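Local coordinates for heme oxygenase (Chlamydomonas reinhardtii, PDB 4RAJ), which probably catalyses, as a heme oxygenase, the oxygen-dependent opening of heme to biliverdin, with release of iron and carbon monoxide, at residues 31-35 / 218-222; 50-55 / 105-109; 63-68 / 147-151; 84-89 / 190-195; 155-159 / 174-179. All coordinates share one frame; numbering follows the deposited sequence.

In the fold
All five contacts join helices, or a helix and a loop, of one all-helical domain. Contact 3 lies nearest its middle, about 3 Å from the chain centre. Contact 1, with its centre about 15 Å away, is tied to contact 3 by a probable hydrogen bond from Gln147 NE2 to Asn221 OD1 (2.8 Å); both line the pocket that holds a polyether in this heme-free crystal. Contact 5 follows contact 3 in sequence, their centres about 13 Å apart, and touches contact 2 where Tyr53 packs on Phe177. Contact 4 meets contact 3 through Leu149 and Phe191. Contacts 2 and 4 lie on opposite sides of the chain's centre, about 33 Å apart between centres.

Contact 1. Residues 31-35 / 218-222; sequences IHNVS and FGHNN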
# COMPACT_ATOMS: atom_id res chain seq x y z
N ILE A 31 -4.14 -16.18 1.50
CA ILE A 31 -4.89 -14.93 1.48
C ILE A 31 -4.40 -14.06 0.32
O ILE A 31 -5.17 -13.26 -0.22
CB ILE A 31 -4.79 -14.17 2.84
CG1 ILE A 31 -5.84 -13.06 2.93
CG2 ILE A 31 -3.38 -13.65 3.09
CD1 ILE A 31 -7.26 -13.58 2.83
N HIS A 32 -3.15 -14.23 -0.09
CA HIS A 32 -2.63 -13.51 -1.26
C HIS A 32 -3.37 -13.97 -2.51
O HIS A 32 -3.80 -13.16 -3.31
CB HIS A 32 -1.12 -13.73 -1.43
CG HIS A 32 -0.42 -12.63 -2.17
ND1 HIS A 32 -1.10 -11.70 -2.93
CD2 HIS A 32 0.89 -12.32 -2.28
CE1 HIS A 32 -0.23 -10.86 -3.47
NE2 HIS A 32 0.98 -11.21 -3.09
N ASN A 33 -3.56 -15.28 -2.65
CA ASN A 33 -4.35 -15.81 -3.77
C ASN A 33 -5.79 -15.32 -3.74
O ASN A 33 -6.37 -14.99 -4.77
CB ASN A 33 -4.32 -17.34 -3.78
CG ASN A 33 -2.92 -17.88 -3.98
OD1 ASN A 33 -2.02 -17.15 -4.39
ND2 ASN A 33 -2.73 -19.17 -3.70
N VAL A 34 -6.38 -15.26 -2.55
CA VAL A 34 -7.71 -14.69 -2.40
C VAL A 34 -7.74 -13.22 -2.87
O VAL A 34 -8.64 -12.79 -3.61
CB VAL A 34 -8.20 -14.76 -0.95
CG1 VAL A 34 -9.44 -13.91 -0.76
CG2 VAL A 34 -8.47 -16.22 -0.54
N SER A 35 -6.74 -12.46 -2.45
CA SER A 35 -6.67 -11.04 -2.82
C SER A 35 -6.55 -10.82 -4.33
O SER A 35 -7.23 -10.00 -4.92
CB SER A 35 -5.49 -10.40 -2.12
OG SER A 35 -5.75 -10.22 -0.75
N PHE A 218 -3.41 -7.72 4.42
CA PHE A 218 -4.23 -8.38 3.39
C PHE A 218 -5.70 -8.32 3.78
O PHE A 218 -6.57 -8.02 2.96
CB PHE A 218 -3.81 -9.84 3.18
CG PHE A 218 -2.57 -10.00 2.37
CD1 PHE A 218 -2.64 -10.07 0.99
CD2 PHE A 218 -1.33 -10.11 2.99
CE1 PHE A 218 -1.49 -10.24 0.23
CE2 PHE A 218 -0.18 -10.27 2.23
CZ PHE A 218 -0.26 -10.33 0.85
N GLY A 219 -5.98 -8.64 5.04
CA GLY A 219 -7.36 -8.66 5.51
C GLY A 219 -8.04 -7.31 5.36
O GLY A 219 -9.19 -7.22 4.89
N HIS A 220 -7.33 -6.25 5.77
CA HIS A 220 -7.86 -4.90 5.66
C HIS A 220 -8.08 -4.53 4.19
O HIS A 220 -9.11 -3.95 3.83
CB HIS A 220 -6.92 -3.90 6.33
CG HIS A 220 -7.02 -3.89 7.82
ND1 HIS A 220 -8.12 -3.38 8.49
CD2 HIS A 220 -6.16 -4.30 8.78
CE1 HIS A 220 -7.94 -3.50 9.79
NE2 HIS A 220 -6.75 -4.05 10.00
N ASN A 221 -7.08 -4.83 3.35
CA ASN A 221 -7.17 -4.50 1.94
C ASN A 221 -8.36 -5.18 1.31
O ASN A 221 -9.10 -4.58 0.54
CB ASN A 221 -5.89 -4.91 1.20
CG ASN A 221 -4.78 -3.90 1.37
OD1 ASN A 221 -4.87 -3.00 2.20
ND2 ASN A 221 -3.72 -4.04 0.58
N ASN A 222 -8.57 -6.45 1.66
CA ASN A 222 -9.69 -7.18 1.05
C ASN A 222 -11.03 -6.58 1.46
O ASN A 222 -11.94 -6.46 0.65
CB ASN A 222 -9.60 -8.66 1.42
CG ASN A 222 -8.48 -9.37 0.70
OD1 ASN A 222 -7.78 -8.77 -0.13
ND2 ASN A 222 -8.28 -10.65 1.01
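Phe218 lays its ring against His32 and Ile31, both on the same side of it. Its CE1 corner comes over one face of the His32 imidazole, off toward the rim; the two ring centres are 4.9 Å apart, with planes inclined at 57°, which is neither a stack nor an edge-to-face pair. Ile31 lies alongside and runs the opposite way: its CG2 methyl touches Phe218 CG at 3.8 Å as an off-centre CH-pi contact. Ile31 CG1 stands anti to the backbone N (chi1 -166°), which sends CD1 on to Asn222, 3.6 Å from ND2. One turn along, Ser35 OG does two things. It sits in the plane of the Phe218 ring at its edge, 3.6 Å from CD1, and it donates a short 2.6 Å hydrogen bond to Asn222 OD1, meeting an in-plane lone pair of that buried amide. The two helices run nearly parallel, with their axes 10.2 Å apart. Ser35, Phe218 and Asn221 line the pocket occupied by the polyether, probably a crystallisation molecule, and Asn221 ND2 hydrogen-bonds to it. By family resemblance, helix 29-47 is probably the proximal helix of the heme oxygenase fold, and the polyether probably marks part of the heme cleft.

Contact 2. Residues 50-55 / 105-109; sequences KDLYAK and HYLGA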
# COMPACT_ATOMS: atom_id res chain seq x y z
N LYS A 50 -12.66 5.55 -16.32
CA LYS A 50 -11.51 6.09 -15.59
C LYS A 50 -11.96 6.72 -14.28
O LYS A 50 -11.20 6.75 -13.32
CB LYS A 50 -10.75 7.13 -16.43
CG LYS A 50 -11.59 8.04 -17.27
CD LYS A 50 -10.69 8.95 -18.10
CE LYS A 50 -9.60 8.17 -18.82
NZ LYS A 50 -8.72 9.04 -19.66
N ASP A 51 -13.19 7.22 -14.23
CA ASP A 51 -13.69 7.80 -12.98
C ASP A 51 -13.86 6.72 -11.89
O ASP A 51 -13.58 6.96 -10.72
CB ASP A 51 -15.02 8.52 -13.20
CG ASP A 51 -14.90 9.72 -14.14
OD1 ASP A 51 -13.81 10.33 -14.24
OD2 ASP A 51 -15.92 10.08 -14.76
N LEU A 52 -14.33 5.55 -12.30
CA LEU A 52 -14.47 4.43 -11.38
C LEU A 52 -13.09 3.99 -10.88
O LEU A 52 -12.88 3.81 -9.69
CB LEU A 52 -15.17 3.26 -12.07
CG LEU A 52 -16.16 2.44 -11.28
CD1 LEU A 52 -17.06 3.37 -10.47
CD2 LEU A 52 -16.98 1.62 -12.28
N TYR A 53 -12.17 3.84 -11.83
CA TYR A 53 -10.80 3.49 -11.54
C TYR A 53 -10.19 4.43 -10.50
O TYR A 53 -9.61 4.00 -9.50
CB TYR A 53 -9.99 3.50 -12.84
CG TYR A 53 -8.50 3.34 -12.64
CD1 TYR A 53 -7.96 2.09 -12.38
CD2 TYR A 53 -7.65 4.43 -12.72
CE1 TYR A 53 -6.58 1.93 -12.19
CE2 TYR A 53 -6.29 4.28 -12.54
CZ TYR A 53 -5.76 3.04 -12.29
OH TYR A 53 -4.41 2.91 -12.11
N ALA A 54 -10.34 5.72 -10.73
CA ALA A 54 -9.73 6.74 -9.87
C ALA A 54 -10.38 6.79 -8.48
O ALA A 54 -9.70 7.00 -7.47
CB ALA A 54 -9.81 8.11 -10.54
N LYS A 55 -11.69 6.59 -8.43
CA LYS A 55 -12.36 6.48 -7.13
C LYS A 55 -11.84 5.31 -6.32
O LYS A 55 -11.66 5.41 -5.10
CB LYS A 55 -13.88 6.35 -7.30
CG LYS A 55 -14.56 7.68 -7.40
CD LYS A 55 -16.02 7.54 -7.79
CE LYS A 55 -16.28 8.28 -9.10
NZ LYS A 55 -17.67 8.80 -9.20
N HIS A 105 -5.59 14.01 -11.30
CA HIS A 105 -5.56 13.92 -12.76
C HIS A 105 -6.87 13.40 -13.35
O HIS A 105 -7.45 14.00 -14.28
CB HIS A 105 -4.42 13.01 -13.25
CG HIS A 105 -4.43 12.84 -14.74
ND1 HIS A 105 -4.81 11.67 -15.36
CD2 HIS A 105 -4.17 13.72 -15.73
CE1 HIS A 105 -4.76 11.84 -16.67
NE2 HIS A 105 -4.36 13.07 -16.92
N TYR A 106 -7.37 12.29 -12.83
CA TYR A 106 -8.55 11.67 -13.42
C TYR A 106 -9.83 12.41 -13.09
O TYR A 106 -10.71 12.53 -13.94
CB TYR A 106 -8.66 10.22 -12.96
CG TYR A 106 -7.63 9.31 -13.57
CD1 TYR A 106 -7.70 8.96 -14.92
CD2 TYR A 106 -6.57 8.79 -12.81
CE1 TYR A 106 -6.76 8.13 -15.49
CE2 TYR A 106 -5.62 7.96 -13.39
CZ TYR A 106 -5.73 7.63 -14.73
OH TYR A 106 -4.81 6.80 -15.34
N LEU A 107 -9.94 12.92 -11.86
CA LEU A 107 -11.23 13.39 -11.35
C LEU A 107 -11.38 14.91 -11.38
O LEU A 107 -12.50 15.43 -11.32
CB LEU A 107 -11.44 12.87 -9.92
CG LEU A 107 -11.50 11.35 -9.75
CD1 LEU A 107 -11.89 11.01 -8.32
CD2 LEU A 107 -12.49 10.72 -10.74
N GLY A 108 -10.26 15.62 -11.46
CA GLY A 108 -10.31 17.06 -11.64
C GLY A 108 -10.70 17.82 -10.39
O GLY A 108 -10.46 17.36 -9.28
N ALA A 109 -11.31 18.98 -10.57
CA ALA A 109 -11.47 19.95 -9.48
C ALA A 109 -12.20 19.40 -8.25
O ALA A 109 -11.82 19.69 -7.12
CB ALA A 109 -12.19 21.19 -10.00
O HOH W 1 -12.04 11.56 -16.25
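Tyr106 receives a ring edge on one face: Tyr53 turns its CD2-CE2 side toward it in an offset edge-to-face pair, with centres 5.6 Å apart and planes at 80°. Tyr53 CE2 and Tyr106 CE2 make the closest approach of the two rings, 3.8 Å. The opposite face of Tyr106 is covered by its own neighbour in sequence, His105, whose ND1 lies above the ring centre. Oblique to the Tyr106 ring come two aliphatic groups from helix 50-76, the Ala54 methyl and Lys50 CB, the latter 3.9 Å from CD1. At the far end of the ring the phenol OH is hydrogen-bonded to the carbonyl of Gly173. The Tyr53 ring in turn meets Phe166 edge-to-face and rests on helix 155-165. This is a joint between two helices at their ends: the first turns of helix 50-76 pack against the last turn of helix 96-107, which stops where Gly108 takes a positive phi of 75°. Small size lets the backbones close up here, for Ala54 CB lies only 3.4 Å from Tyr106 CB, a tight fit, and 3.7 Å from Leu107 CG. Leu107 keeps its CG beside the backbone N (chi1 -62°), which brings CD2 back over Ala54 and up to Asp51 OD1. Polar groups are linked through water at this side. One molecule donates to Asp51 OD1 (2.9 Å) and to Tyr106 O (2.8 Å), bridging a carboxylate and a carbonyl that are both acceptors and could not bond directly.

Contact 3. Residues 63-68 / 147-151; sequences VFVALE and QHLAM
His148 and Glu68 form a buried His-carboxylate pair close to the centre of the heme oxygenase domain, beside the pocket lined by Gln147 and Ala150. His148 NE2 donates to Glu68 OE2 at 2.8 Å with an N-H...O angle of 157°, the oxygen lying near the imidazole plane and using its anti lone pair. The same OE2 also accepts from Arg95 N, while OE1 takes Ala96 N, and with both oxygens engaged the carboxylate has little freedom to turn. Phe64 fixes the ring from another side: its CD1-CE1 edge stands over the centre of one His148 face, in an edge-to-face pair with planes at 80° and ring centres 4.9 Å apart. Leu67 CD2 closes the rim, in the imidazole plane and only 3.4 Å from His148 CE1. The far tip of Phe64 is met by Met151, whose CG is 3.5 Å from Phe64 CZ; its sulfur makes an oblique Met-aromatic contact. Gln147 is bent at its second torsion (chi2 -75°). Its CB rests 3.8 Å from Phe64 CE1, while the amide turns off toward the pocket, where NE2 bonds to Asn221 OD1 and Tyr125 OH. Helix 50-76 thus crosses helix 140-151 with wide-spaced axes, 12.2 Å apart, and long side chains fill the interval. Helix 120-135 covers the Val63 and Ala66 side, the start of helix 96-107 abuts Glu68 through Pro97, and helix 204-227 touches Val63 and Gln147.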
# COMPACT_ATOMS: atom_id res chain seq x y z
N VAL A 63 -5.32 4.91 2.40
CA VAL A 63 -4.51 3.90 3.09
C VAL A 63 -3.06 4.37 3.18
O VAL A 63 -2.45 4.39 4.26
CB VAL A 63 -4.56 2.53 2.39
CG1 VAL A 63 -3.50 1.58 3.00
CG2 VAL A 63 -5.97 1.92 2.48
N PHE A 64 -2.50 4.78 2.06
CA PHE A 64 -1.12 5.23 2.10
C PHE A 64 -0.92 6.55 2.85
O PHE A 64 0.11 6.73 3.49
CB PHE A 64 -0.53 5.31 0.68
CG PHE A 64 -0.18 3.96 0.13
CD1 PHE A 64 0.97 3.31 0.55
CD2 PHE A 64 -1.03 3.30 -0.74
CE1 PHE A 64 1.29 2.04 0.07
CE2 PHE A 64 -0.72 2.03 -1.22
CZ PHE A 64 0.43 1.40 -0.81
N VAL A 65 -1.88 7.47 2.80
CA VAL A 65 -1.77 8.67 3.64
C VAL A 65 -1.63 8.26 5.11
O VAL A 65 -0.76 8.76 5.83
CB VAL A 65 -2.99 9.60 3.49
CG1 VAL A 65 -3.09 10.57 4.66
CG2 VAL A 65 -2.92 10.36 2.16
N ALA A 66 -2.45 7.30 5.54
CA ALA A 66 -2.50 6.88 6.94
C ALA A 66 -1.20 6.20 7.36
O ALA A 66 -0.63 6.54 8.40
CB ALA A 66 -3.68 5.94 7.18
N LEU A 67 -0.76 5.22 6.57
CA LEU A 67 0.47 4.49 6.84
C LEU A 67 1.69 5.42 6.87
O LEU A 67 2.54 5.36 7.77
CB LEU A 67 0.66 3.39 5.79
CG LEU A 67 1.90 2.49 5.81
CD1 LEU A 67 2.17 1.96 7.21
CD2 LEU A 67 1.67 1.34 4.85
N GLU A 68 1.77 6.31 5.89
CA GLU A 68 2.94 7.16 5.79
C GLU A 68 2.94 8.26 6.87
O GLU A 68 4.00 8.67 7.34
CB GLU A 68 3.04 7.73 4.37
CG GLU A 68 3.55 6.64 3.41
CD GLU A 68 3.29 6.90 1.93
OE1 GLU A 68 3.08 8.06 1.55
OE2 GLU A 68 3.31 5.91 1.15
N GLN A 147 2.29 -3.51 1.77
CA GLN A 147 1.67 -2.47 0.94
C GLN A 147 2.65 -1.85 -0.04
O GLN A 147 2.42 -1.83 -1.24
CB GLN A 147 1.08 -1.37 1.83
CG GLN A 147 0.06 -1.87 2.90
CD GLN A 147 -1.27 -2.25 2.31
OE1 GLN A 147 -1.41 -2.36 1.09
NE2 GLN A 147 -2.28 -2.44 3.17
N HIS A 148 3.75 -1.32 0.48
CA HIS A 148 4.66 -0.57 -0.38
C HIS A 148 5.39 -1.45 -1.37
O HIS A 148 5.68 -1.03 -2.48
CB HIS A 148 5.66 0.20 0.46
CG HIS A 148 5.06 1.39 1.14
ND1 HIS A 148 4.46 1.31 2.37
CD2 HIS A 148 4.97 2.68 0.75
CE1 HIS A 148 4.03 2.51 2.72
NE2 HIS A 148 4.32 3.36 1.75
N LEU A 149 5.70 -2.67 -0.97
CA LEU A 149 6.51 -3.52 -1.83
C LEU A 149 5.65 -4.12 -2.95
O LEU A 149 6.13 -4.37 -4.05
CB LEU A 149 7.21 -4.61 -1.01
CG LEU A 149 8.64 -4.24 -0.56
CD1 LEU A 149 8.69 -2.91 0.19
CD2 LEU A 149 9.27 -5.34 0.29
N ALA A 150 4.36 -4.29 -2.69
CA ALA A 150 3.44 -4.75 -3.73
C ALA A 150 3.26 -3.68 -4.81
O ALA A 150 3.18 -4.01 -6.00
CB ALA A 150 2.10 -5.16 -3.13
N MET A 151 3.21 -2.41 -4.40
CA MET A 151 3.10 -1.32 -5.38
C MET A 151 4.29 -1.31 -6.33
O MET A 151 4.15 -1.00 -7.53
CB MET A 151 2.99 0.03 -4.66
CG MET A 151 1.71 0.12 -3.83
SD MET A 151 0.25 0.17 -4.91
CE MET A 151 0.68 1.67 -5.79

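Contact 4. Residues 84-89 / 190-195; sequences KFKDVL and AFKKQF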
# COMPACT_ATOMS: atom_id res chain seq x y z
N LYS A 84 15.76 3.18 11.99
CA LYS A 84 16.76 2.37 11.31
C LYS A 84 16.45 2.23 9.83
O LYS A 84 17.35 1.98 9.03
CB LYS A 84 16.87 0.99 11.96
CG LYS A 84 17.49 1.02 13.35
CD LYS A 84 17.55 -0.37 13.96
CE LYS A 84 18.27 -0.35 15.31
NZ LYS A 84 19.70 0.01 15.17
N PHE A 85 15.18 2.42 9.46
CA PHE A 85 14.71 2.23 8.10
C PHE A 85 14.54 3.55 7.34
O PHE A 85 14.09 3.55 6.20
CB PHE A 85 13.37 1.48 8.10
CG PHE A 85 13.49 0.01 8.44
CD1 PHE A 85 13.72 -0.39 9.75
CD2 PHE A 85 13.38 -0.95 7.45
CE1 PHE A 85 13.85 -1.75 10.07
CE2 PHE A 85 13.49 -2.30 7.75
CZ PHE A 85 13.72 -2.70 9.07
N LYS A 86 14.90 4.66 7.97
CA LYS A 86 14.69 5.98 7.37
C LYS A 86 15.18 6.08 5.92
O LYS A 86 14.45 6.57 5.05
CB LYS A 86 15.38 7.06 8.21
CG LYS A 86 15.30 8.46 7.61
CD LYS A 86 15.24 9.51 8.70
CE LYS A 86 15.25 10.92 8.14
NZ LYS A 86 14.99 11.93 9.20
N ASP A 87 16.38 5.60 5.63
CA ASP A 87 16.90 5.72 4.26
C ASP A 87 16.08 4.93 3.23
O ASP A 87 15.85 5.42 2.12
CB ASP A 87 18.36 5.29 4.20
CG ASP A 87 19.29 6.24 4.95
OD1 ASP A 87 18.88 7.40 5.21
OD2 ASP A 87 20.42 5.83 5.28
N VAL A 88 15.61 3.74 3.59
CA VAL A 88 14.85 2.92 2.64
C VAL A 88 13.39 3.39 2.56
O VAL A 88 12.73 3.22 1.53
CB VAL A 88 14.91 1.40 3.01
CG1 VAL A 88 16.35 0.88 2.95
CG2 VAL A 88 14.32 1.12 4.39
N LEU A 89 12.89 4.02 3.62
CA LEU A 89 11.52 4.53 3.61
C LEU A 89 11.38 5.85 2.87
O LEU A 89 10.42 6.07 2.12
CB LEU A 89 11.01 4.72 5.05
CG LEU A 89 10.75 3.46 5.87
CD1 LEU A 89 10.43 3.84 7.32
CD2 LEU A 89 9.61 2.67 5.27
N ALA A 190 16.28 -3.49 -1.17
CA ALA A 190 16.92 -2.83 -0.03
C ALA A 190 16.06 -2.94 1.23
O ALA A 190 16.57 -3.18 2.32
CB ALA A 190 17.21 -1.36 -0.35
N PHE A 191 14.76 -2.73 1.08
CA PHE A 191 13.87 -2.86 2.22
C PHE A 191 13.84 -4.30 2.71
O PHE A 191 13.90 -4.55 3.91
CB PHE A 191 12.46 -2.39 1.90
CG PHE A 191 11.54 -2.45 3.09
CD1 PHE A 191 10.82 -3.61 3.37
CD2 PHE A 191 11.47 -1.38 3.97
CE1 PHE A 191 10.00 -3.68 4.50
CE2 PHE A 191 10.66 -1.45 5.10
CZ PHE A 191 9.92 -2.60 5.35
N LYS A 192 13.73 -5.25 1.78
CA LYS A 192 13.69 -6.66 2.15
C LYS A 192 14.92 -7.07 2.94
O LYS A 192 14.82 -7.73 3.97
CB LYS A 192 13.59 -7.56 0.93
CG LYS A 192 12.21 -7.81 0.42
CD LYS A 192 12.21 -9.17 -0.23
CE LYS A 192 10.87 -9.51 -0.81
NZ LYS A 192 10.83 -9.10 -2.24
N LYS A 193 16.09 -6.70 2.44
CA LYS A 193 17.35 -7.05 3.09
C LYS A 193 17.41 -6.52 4.51
O LYS A 193 17.75 -7.26 5.44
CB LYS A 193 18.53 -6.52 2.27
CG LYS A 193 19.90 -6.81 2.87
CD LYS A 193 20.96 -6.84 1.77
CE LYS A 193 22.35 -6.96 2.35
NZ LYS A 193 22.65 -5.78 3.20
N GLN A 194 17.07 -5.25 4.69
CA GLN A 194 17.09 -4.67 6.02
C GLN A 194 15.98 -5.24 6.91
O GLN A 194 16.21 -5.47 8.10
CB GLN A 194 16.95 -3.16 5.97
CG GLN A 194 17.03 -2.52 7.34
CD GLN A 194 17.25 -1.03 7.29
OE1 GLN A 194 17.14 -0.41 6.23
NE2 GLN A 194 17.56 -0.43 8.44
N PHE A 195 14.80 -5.45 6.35
CA PHE A 195 13.68 -6.02 7.10
C PHE A 195 14.05 -7.40 7.66
O PHE A 195 13.73 -7.72 8.81
CB PHE A 195 12.43 -6.12 6.22
CG PHE A 195 11.16 -6.47 6.97
CD1 PHE A 195 10.65 -5.63 7.95
CD2 PHE A 195 10.46 -7.62 6.66
CE1 PHE A 195 9.48 -5.94 8.62
CE2 PHE A 195 9.29 -7.94 7.33
CZ PHE A 195 8.80 -7.09 8.31
O HOH W 2 17.33 2.37 5.71
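Phe85 and Phe191 meet at the apolar centre, with Phe85 CD2 3.6 Å from Phe191 CE2. Their planes are inclined at 49° and their centres are 5.5 Å apart, an oblique encounter that is neither stack nor T. Val88 packs beside them, its CG2 methyl 3.8 Å from Phe191 CD2, and its other methyl touches Ala190 CB. Moving outward, Gln194 covers a face of Phe85. With CG opposite the backbone N (chi1 -177°) and the chain extended beyond it, the side chain passes over the ring: CG makes a CH-pi contact 3.9 Å from the ring centroid, and the amide lies almost parallel to the ring, 11° off. At the polar edge the amide ends are both used. NE2 donates to Lys84 O, though the modelled 2.5 Å is suspiciously short. OE1 accepts from a water at 2.8 Å, and that water accepts from Val88 N at 3.1 Å, carrying the glutamine's reach to the first turn of helix 86-89. Behind this joint, helix 140-151 meets Phe85 through Leu141 and Phe191 through Val144 and Leu149. Trp198, further along helix 184-200, meets Phe85 edge-to-face, and helix 20-27 touches Phe195.

Contact 5. Residues 155-159 / 174-179; sequences GQIVK and TAAFDY
Gly155 and Phe177 bring together the start of helix 155-165, which with helix 140-151 probably corresponds to the distal helix of heme oxygenases, and the loop that follows it. Because Gly155 has no side chain, the Phe177 ring can come right up to the helix backbone, CD1 lying 3.3 Å from Gly155 O. Val158 packs over a face of the ring toward its tip, CG1 3.7 Å from Phe177 CZ, and the foot of Lys159 rests on the other end, CB against Phe177 CB. Gln156 folds back at its second torsion (chi2 -51°) to reach the loop. Its NE2 donates to Phe177 O at 3.0 Å with an N-H...O angle of 157°, on a lone pair in the carbonyl plane. The same nitrogen bonds to Met151 O, so the amide spans helix end and loop. NE2 also sits at the edge of the Tyr179 ring, near its plane and 3.6 Å from CE1, with the amide turned 63° to the ring. Lys159 instead runs out extended, past Thr174, and its NZ makes a salt bridge to Asp178 OD1 (3.0 Å) from the anti side. Thr174 OG1 donates to that same oxygen at 2.9 Å from the syn side and across the opposite face of the carboxylate plane, while itself bonding to Arg163. The loop is held from behind by Asp102 of helix 96-107, which accepts from Ala175 N and Ala176 N, and by Arg95. Helix 50-76 packs on Phe177 through Tyr53 and Leu57, and helix 184-200 meets Gln156 and Tyr179.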
# COMPACT_ATOMS: atom_id res chain seq x y z
N GLY A 155 1.97 -3.86 -8.82
CA GLY A 155 1.47 -2.55 -9.23
C GLY A 155 1.90 -2.15 -10.64
O GLY A 155 1.19 -1.40 -11.31
N GLN A 156 3.05 -2.65 -11.10
CA GLN A 156 3.53 -2.32 -12.44
C GLN A 156 2.63 -2.91 -13.52
O GLN A 156 2.59 -2.42 -14.65
CB GLN A 156 4.97 -2.80 -12.64
CG GLN A 156 5.92 -2.26 -11.59
CD GLN A 156 5.83 -0.76 -11.45
OE1 GLN A 156 6.25 -0.01 -12.33
NE2 GLN A 156 5.27 -0.30 -10.32
N ILE A 157 1.90 -3.96 -13.17
CA ILE A 157 0.98 -4.59 -14.11
C ILE A 157 -0.28 -3.75 -14.27
O ILE A 157 -0.76 -3.52 -15.38
CB ILE A 157 0.61 -6.02 -13.67
CG1 ILE A 157 1.85 -6.91 -13.68
CG2 ILE A 157 -0.45 -6.60 -14.59
CD1 ILE A 157 1.65 -8.25 -13.01
N VAL A 158 -0.83 -3.28 -13.15
CA VAL A 158 -1.96 -2.35 -13.18
C VAL A 158 -1.59 -1.11 -13.98
O VAL A 158 -2.37 -0.62 -14.79
CB VAL A 158 -2.39 -1.94 -11.76
CG1 VAL A 158 -3.45 -0.86 -11.80
CG2 VAL A 158 -2.90 -3.16 -10.99
N LYS A 159 -0.38 -0.61 -13.76
CA LYS A 159 0.12 0.57 -14.46
C LYS A 159 0.11 0.38 -15.98
O LYS A 159 -0.36 1.24 -16.73
CB LYS A 159 1.53 0.89 -13.96
CG LYS A 159 2.37 1.72 -14.89
CD LYS A 159 3.65 2.10 -14.17
CE LYS A 159 4.74 2.46 -15.13
NZ LYS A 159 5.89 3.07 -14.42
N THR A 174 -0.23 7.40 -14.06
CA THR A 174 0.16 6.24 -13.27
C THR A 174 1.17 6.59 -12.20
O THR A 174 2.05 5.78 -11.88
CB THR A 174 0.74 5.10 -14.15
OG1 THR A 174 1.97 5.52 -14.77
CG2 THR A 174 -0.27 4.68 -15.24
N ALA A 175 1.06 7.80 -11.64
CA ALA A 175 2.03 8.26 -10.64
C ALA A 175 2.01 7.39 -9.38
O ALA A 175 3.03 7.27 -8.69
CB ALA A 175 1.79 9.73 -10.30
N ALA A 176 0.86 6.79 -9.09
CA ALA A 176 0.74 5.87 -7.95
C ALA A 176 1.72 4.70 -8.08
O ALA A 176 2.17 4.14 -7.07
CB ALA A 176 -0.69 5.34 -7.84
N PHE A 177 2.03 4.34 -9.32
CA PHE A 177 2.87 3.18 -9.63
C PHE A 177 4.24 3.54 -10.23
O PHE A 177 4.98 2.66 -10.67
CB PHE A 177 2.12 2.26 -10.60
CG PHE A 177 0.73 1.91 -10.13
CD1 PHE A 177 0.55 1.00 -9.11
CD2 PHE A 177 -0.39 2.50 -10.72
CE1 PHE A 177 -0.73 0.69 -8.67
CE2 PHE A 177 -1.67 2.18 -10.29
CZ PHE A 177 -1.84 1.28 -9.26
N ASP A 178 4.57 4.83 -10.25
CA ASP A 178 5.82 5.27 -10.86
C ASP A 178 6.97 5.36 -9.85
O ASP A 178 6.77 5.73 -8.69
CB ASP A 178 5.66 6.63 -11.55
CG ASP A 178 4.77 6.57 -12.79
OD1 ASP A 178 4.51 5.47 -13.34
OD2 ASP A 178 4.32 7.65 -13.20
N TYR A 179 8.18 5.05 -10.32
CA TYR A 179 9.39 5.15 -9.52
C TYR A 179 10.45 5.84 -10.35
O TYR A 179 11.32 5.18 -10.93
CB TYR A 179 9.86 3.76 -9.05
CG TYR A 179 8.84 3.12 -8.13
CD1 TYR A 179 7.74 2.44 -8.64
CD2 TYR A 179 8.97 3.21 -6.75
CE1 TYR A 179 6.78 1.87 -7.81
CE2 TYR A 179 8.02 2.64 -5.89
CZ TYR A 179 6.92 1.97 -6.44
OH TYR A 179 5.96 1.41 -5.62